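Local coordinates for diphosphomevalonate decarboxylase, putative (Trypanosoma brucei, PDB 2HKE), which probably catalyses the ATP-dependent decarboxylation of (R)-5-diphosphomevalonate to isopentenyl diphosphate in the mevalonate pathway, at residues Tyr19-Thr33 with Ser199-Met213. The protein carries 1 engineered substitution. Sequence-based numbering, arbitrary orientation.
With SO4 (sulfate ion), chain C.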
loop_
_atom_site.group_PDB
_atom_site.type_symbol
_atom_site.label_atom_id
_atom_site.label_comp_id
_atom_site.label_asym_id
_atom_site.label_seq_id
_atom_site.Cartn_x
_atom_site.Cartn_y
_atom_site.Cartn_z
ATOM N N TYR A 19 8.506 0.338 5.038
ATOM C CA TYR A 19 9.053 -0.996 5.125
ATOM C C TYR A 19 10.125 -1.119 4.015
ATOM O O TYR A 19 9.820 -0.998 2.860
ATOM C CB TYR A 19 7.934 -2.005 4.902
ATOM C CG TYR A 19 8.321 -3.428 4.506
ATOM C CD1 TYR A 19 9.305 -4.121 5.203
ATOM C CD2 TYR A 19 7.650 -4.092 3.474
ATOM C CE1 TYR A 19 9.646 -5.416 4.844
ATOM C CE2 TYR A 19 7.953 -5.393 3.132
ATOM C CZ TYR A 19 8.957 -6.037 3.785
ATOM O OH TYR A 19 9.239 -7.324 3.457
ATOM N N TRP A 20 11.391 -1.357 4.386
ATOM C CA TRP A 20 12.428 -1.579 3.423
ATOM C C TRP A 20 13.533 -2.330 4.128
ATOM O O TRP A 20 14.371 -1.744 4.763
ATOM C CB TRP A 20 12.927 -0.268 2.819
ATOM C CG TRP A 20 13.735 -0.454 1.565
ATOM C CD1 TRP A 20 15.070 -0.240 1.408
ATOM C CD2 TRP A 20 13.224 -0.778 0.297
ATOM N NE1 TRP A 20 15.445 -0.489 0.098
ATOM C CE2 TRP A 20 14.313 -0.809 -0.604
ATOM C CE3 TRP A 20 11.946 -1.089 -0.185
ATOM C CZ2 TRP A 20 14.155 -1.141 -1.935
ATOM C CZ3 TRP A 20 11.815 -1.443 -1.529
ATOM C CH2 TRP A 20 12.919 -1.465 -2.373
ATOM N N GLY A 21 13.454 -3.655 4.054
ATOM C CA GLY A 21 14.405 -4.557 4.640
ATOM C C GLY A 21 13.812 -5.615 5.555
ATOM O O GLY A 21 13.031 -5.292 6.484
ATOM N N LYS A 22 14.220 -6.863 5.333
ATOM C CA LYS A 22 13.957 -7.956 6.250
ATOM C C LYS A 22 15.184 -8.253 7.125
ATOM O O LYS A 22 16.319 -8.331 6.616
ATOM C CB LYS A 22 13.544 -9.209 5.490
ATOM C CG LYS A 22 12.280 -9.011 4.631
ATOM C CD LYS A 22 12.049 -10.188 3.722
ATOM C CE LYS A 22 10.877 -10.082 2.736
ATOM N NZ LYS A 22 11.041 -8.985 1.803
ATOM N N ARG A 23 14.946 -8.427 8.415
ATOM C CA ARG A 23 16.012 -8.722 9.353
ATOM C C ARG A 23 16.524 -10.161 9.296
ATOM O O ARG A 23 15.948 -11.038 8.635
ATOM C CB ARG A 23 15.584 -8.330 10.765
ATOM C CG ARG A 23 14.490 -9.180 11.371
ATOM C CD ARG A 23 14.255 -8.795 12.829
ATOM N NE ARG A 23 13.363 -9.693 13.562
ATOM C CZ ARG A 23 12.060 -9.482 13.774
ATOM N NH1 ARG A 23 11.438 -8.463 13.214
ATOM N NH2 ARG A 23 11.352 -10.342 14.492
ATOM N N GLU A 24 17.658 -10.400 9.968
ATOM C CA GLU A 24 18.227 -11.747 9.975
ATOM C C GLU A 24 17.194 -12.716 10.498
ATOM O O GLU A 24 16.600 -12.460 11.520
ATOM C CB GLU A 24 19.483 -11.815 10.859
ATOM C CG GLU A 24 20.100 -13.252 10.871
ATOM C CD GLU A 24 20.769 -13.603 9.567
ATOM O OE1 GLU A 24 21.417 -12.679 9.007
ATOM O OE2 GLU A 24 20.643 -14.791 9.094
ATOM N N GLY A 25 16.992 -13.807 9.770
ATOM C CA GLY A 25 16.035 -14.846 10.127
ATOM C C GLY A 25 14.646 -14.533 9.585
ATOM O O GLY A 25 13.704 -15.260 9.839
ATOM N N GLY A 26 14.531 -13.453 8.814
ATOM C CA GLY A 26 13.223 -12.958 8.367
ATOM C C GLY A 26 12.851 -13.061 6.917
ATOM O O GLY A 26 11.797 -12.552 6.546
ATOM N N GLU A 27 13.653 -13.728 6.079
ATOM C CA GLU A 27 13.396 -13.721 4.655
ATOM C C GLU A 27 12.296 -14.667 4.221
ATOM O O GLU A 27 11.759 -14.503 3.147
ATOM C CB GLU A 27 14.682 -13.972 3.851
ATOM C CG GLU A 27 15.702 -12.828 4.058
ATOM C CD GLU A 27 16.716 -12.657 2.927
ATOM O OE1 GLU A 27 16.405 -12.988 1.757
ATOM O OE2 GLU A 27 17.817 -12.136 3.234
ATOM N N THR A 28 12.042 -15.712 5.009
ATOM C CA THR A 28 10.957 -16.641 4.719
ATOM C C THR A 28 9.729 -16.262 5.489
ATOM O O THR A 28 8.621 -16.225 4.903
ATOM C CB THR A 28 11.358 -18.078 5.053
ATOM O OG1 THR A 28 12.494 -18.418 4.267
ATOM C CG2 THR A 28 10.240 -19.041 4.771
ATOM N N LEU A 29 9.918 -16.017 6.786
ATOM C CA LEU A 29 8.820 -15.545 7.660
ATOM C C LEU A 29 8.354 -14.121 7.392
ATOM O O LEU A 29 7.240 -13.792 7.816
ATOM C CB LEU A 29 9.155 -15.698 9.144
ATOM C CG LEU A 29 9.298 -17.164 9.596
ATOM C CD1 LEU A 29 9.811 -17.176 11.002
ATOM C CD2 LEU A 29 7.962 -17.908 9.519
ATOM N N ILE A 30 9.140 -13.313 6.664
ATOM C CA ILE A 30 8.786 -11.905 6.350
ATOM C C ILE A 30 8.753 -11.101 7.678
ATOM O O ILE A 30 7.715 -10.598 8.141
ATOM C CB ILE A 30 7.473 -11.787 5.518
ATOM C CG1 ILE A 30 7.379 -12.878 4.410
ATOM C CG2 ILE A 30 7.329 -10.350 4.954
ATOM C CD1 ILE A 30 8.546 -12.873 3.427
ATOM N N LEU A 31 9.938 -10.947 8.258
ATOM C CA LEU A 31 10.139 -10.223 9.508
ATOM C C LEU A 31 11.013 -9.007 9.188
ATOM O O LEU A 31 12.110 -9.157 8.627
ATOM C CB LEU A 31 10.822 -11.102 10.587
ATOM C CG LEU A 31 10.282 -12.508 10.700
ATOM C CD1 LEU A 31 11.077 -13.260 11.764
ATOM C CD2 LEU A 31 8.823 -12.452 11.066
ATOM N N PRO A 32 10.493 -7.804 9.437
ATOM C CA PRO A 32 11.156 -6.627 8.925
ATOM C C PRO A 32 12.245 -6.106 9.872
ATOM O O PRO A 32 12.247 -6.469 11.057
ATOM C CB PRO A 32 10.031 -5.655 8.796
ATOM C CG PRO A 32 9.137 -5.967 9.944
ATOM C CD PRO A 32 9.247 -7.465 10.120
ATOM N N THR A 33 13.150 -5.278 9.348
ATOM C CA THR A 33 14.149 -4.606 10.202
ATOM C C THR A 33 13.573 -3.512 11.091
ATOM O O THR A 33 14.191 -3.128 12.086
ATOM C CB THR A 33 15.266 -3.980 9.348
ATOM O OG1 THR A 33 14.693 -3.161 8.303
ATOM C CG2 THR A 33 16.074 -5.025 8.691
ATOM N N SER A 199 11.205 -5.098 -5.469
ATOM C CA SER A 199 11.251 -4.593 -4.096
ATOM C C SER A 199 11.822 -5.655 -3.146
ATOM O O SER A 199 12.673 -5.379 -2.327
ATOM C CB SER A 199 9.829 -4.229 -3.657
ATOM O OG SER A 199 9.456 -2.955 -4.200
ATOM N N THR A 200 11.389 -6.904 -3.305
ATOM C CA THR A 200 11.865 -7.966 -2.419
ATOM C C THR A 200 13.399 -8.137 -2.507
ATOM O O THR A 200 14.102 -8.149 -1.500
ATOM C CB THR A 200 11.198 -9.268 -2.751
ATOM O OG1 THR A 200 9.780 -9.148 -2.558
ATOM C CG2 THR A 200 11.715 -10.378 -1.850
ATOM N N LYS A 201 13.906 -8.212 -3.720
ATOM C CA LYS A 201 15.350 -8.311 -3.892
ATOM C C LYS A 201 16.070 -7.011 -3.547
ATOM O O LYS A 201 17.093 -7.045 -2.856
ATOM C CB LYS A 201 15.717 -8.782 -5.312
ATOM C CG LYS A 201 15.382 -10.266 -5.492
ATOM C CD LYS A 201 15.944 -10.808 -6.769
ATOM C CE LYS A 201 15.424 -12.200 -7.063
ATOM N NZ LYS A 201 15.905 -12.594 -8.459
ATOM N N GLY A 202 15.534 -5.881 -4.012
ATOM C CA GLY A 202 16.198 -4.590 -3.804
ATOM C C GLY A 202 16.379 -4.246 -2.344
ATOM O O GLY A 202 17.421 -3.697 -1.926
ATOM N N MET A 203 15.358 -4.524 -1.538
ATOM C CA MET A 203 15.419 -4.115 -0.140
ATOM C C MET A 203 16.545 -4.845 0.583
ATOM O O MET A 203 17.214 -4.261 1.445
ATOM C CB MET A 203 14.076 -4.279 0.617
ATOM C CG MET A 203 13.588 -5.672 0.837
ATOM S SD MET A 203 12.056 -5.671 1.868
ATOM C CE MET A 203 10.877 -4.980 0.721
ATOM N N GLN A 204 16.785 -6.092 0.225
ATOM C CA GLN A 204 17.901 -6.800 0.859
ATOM C C GLN A 204 19.250 -6.274 0.290
ATOM O O GLN A 204 20.231 -6.218 0.997
ATOM C CB GLN A 204 17.778 -8.298 0.670
ATOM C CG GLN A 204 16.516 -8.886 1.364
ATOM C CD GLN A 204 16.380 -8.425 2.823
ATOM O OE1 GLN A 204 15.696 -7.438 3.113
ATOM N NE2 GLN A 204 17.096 -9.076 3.728
ATOM N N GLN A 205 19.269 -5.870 -0.961
ATOM C CA GLN A 205 20.488 -5.280 -1.513
ATOM C C GLN A 205 20.798 -3.977 -0.790
ATOM O O GLN A 205 21.932 -3.693 -0.439
ATOM C CB GLN A 205 20.339 -5.104 -3.018
ATOM C CG GLN A 205 21.663 -4.924 -3.757
ATOM C CD GLN A 205 22.598 -6.144 -3.714
ATOM O OE1 GLN A 205 22.191 -7.271 -3.354
ATOM N NE2 GLN A 205 23.876 -5.920 -4.097
ATOM N N SER A 206 19.768 -3.177 -0.501
ATOM C CA SER A 206 19.953 -1.961 0.323
ATOM C C SER A 206 20.468 -2.285 1.698
ATOM O O SER A 206 21.330 -1.639 2.196
ATOM C CB SER A 206 18.640 -1.157 0.447
ATOM O OG SER A 206 18.196 -0.684 -0.801
ATOM N N LEU A 207 19.929 -3.309 2.334
ATOM C CA LEU A 207 20.334 -3.643 3.655
ATOM C C LEU A 207 21.781 -4.053 3.658
ATOM O O LEU A 207 22.485 -3.717 4.596
ATOM C CB LEU A 207 19.472 -4.766 4.228
ATOM C CG LEU A 207 19.595 -5.097 5.695
ATOM C CD1 LEU A 207 19.375 -3.896 6.641
ATOM C CD2 LEU A 207 18.506 -6.207 5.961
ATOM N N LYS A 208 22.204 -4.762 2.608
ATOM C CA LYS A 208 23.594 -5.217 2.465
ATOM C C LYS A 208 24.589 -4.080 2.169
ATOM O O LYS A 208 25.728 -4.136 2.625
ATOM C CB LYS A 208 23.671 -6.239 1.332
ATOM C CG LYS A 208 24.979 -7.033 1.218
ATOM C CD LYS A 208 25.006 -7.798 -0.084
ATOM C CE LYS A 208 26.227 -8.735 -0.191
ATOM N NZ LYS A 208 26.162 -9.559 -1.456
ATOM N N THR A 209 24.180 -3.089 1.381
ATOM C CA THR A 209 25.111 -2.152 0.765
ATOM C C THR A 209 24.912 -0.663 1.025
ATOM O O THR A 209 25.884 0.108 0.940
ATOM C CB THR A 209 25.163 -2.380 -0.761
ATOM O OG1 THR A 209 23.907 -2.006 -1.362
ATOM C CG2 THR A 209 25.475 -3.882 -1.067
ATOM N N SER A 210 23.698 -0.223 1.356
ATOM C CA SER A 210 23.485 1.210 1.566
ATOM C C SER A 210 24.074 1.646 2.887
ATOM O O SER A 210 23.762 1.066 3.954
ATOM C CB SER A 210 21.998 1.611 1.536
ATOM O OG SER A 210 21.885 2.991 1.929
ATOM N N PRO A 211 24.932 2.683 2.863
ATOM C CA PRO A 211 25.488 3.088 4.153
ATOM C C PRO A 211 24.474 3.736 5.055
ATOM O O PRO A 211 24.779 3.986 6.205
ATOM C CB PRO A 211 26.579 4.112 3.764
ATOM C CG PRO A 211 26.046 4.713 2.536
ATOM C CD PRO A 211 25.483 3.503 1.769
ATOM N N LEU A 212 23.259 3.994 4.552
ATOM C CA LEU A 212 22.247 4.729 5.328
ATOM C C LEU A 212 21.309 3.883 6.202
ATOM O O LEU A 212 20.566 4.414 7.044
ATOM C CB LEU A 212 21.417 5.584 4.370
ATOM C CG LEU A 212 22.257 6.508 3.484
ATOM C CD1 LEU A 212 21.357 7.240 2.545
ATOM C CD2 LEU A 212 23.107 7.441 4.334
ATOM N N MET A 213 21.339 2.574 6.011
ATOM C CA MET A 213 20.396 1.670 6.661
ATOM C C MET A 213 20.621 1.495 8.165
ATOM O O MET A 213 19.671 1.414 8.928
ATOM C CB MET A 213 20.374 0.327 5.934
ATOM C CG MET A 213 19.728 0.442 4.567
ATOM S SD MET A 213 17.983 0.691 4.675
ATOM C CE MET A 213 17.518 -1.010 5.116
HETATM S S SO4 C . 7.830 -8.549 0.382
HETATM O O1 SO4 C . 9.115 -9.156 0.099
HETATM O O2 SO4 C . 7.836 -7.169 -0.046
HETATM O O3 SO4 C . 6.774 -9.249 -0.339
HETATM O O4 SO4 C . 7.577 -8.578 1.825
HETATM O O HOH W 1 13.547 -9.290 0.826
#
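Met-203 of helix 199-209 is wedged between two aromatic side chains of the loop 19-33. Its CB lies over one face of the Trp-20 indole, 3.7 Å from the centroid of the six-membered ring in a CH-pi contact. With chi1 at 67°, CG stands between the backbone N and carbonyl carbon, and the chain bends at its end to bring the methyl CE over a face of the Tyr-19 ring (CH-pi), while SD meets the same ring obliquely, a Met-aromatic contact. The indole is fixed at its edge as well: NE1 donates in the ring plane to Ser-206 OG (2.9 Å), which also bonds to Thr-258, while Leu-251 and Cys-255 of helix 237-256 pack against Trp-20.

Beside this, the amide of Gln-204, folded back at chi2 (-49°), grips both the N-H and the C=O of Lys-22. OE1 accepts a nearly straight bond from Lys-22 N (2.7 Å), and NE2 donates to Lys-22 O (3.1 Å), with a weak further bond to Glu-27.

At the helix start, Lys-22 NZ and Thr-200 OG1 both bind O1 of a sulfate, probably from the crystallisation liquor (2.6 Å and 2.7 Å), and Tyr-19 OH binds O4. Arg-77, Ser-144 and Gly-145 bind it too, in an anion site between the N- and C-terminal family regions of this GHMP-type fold, consistent with the diphosphate pocket of mevalonate diphosphate decarboxylases.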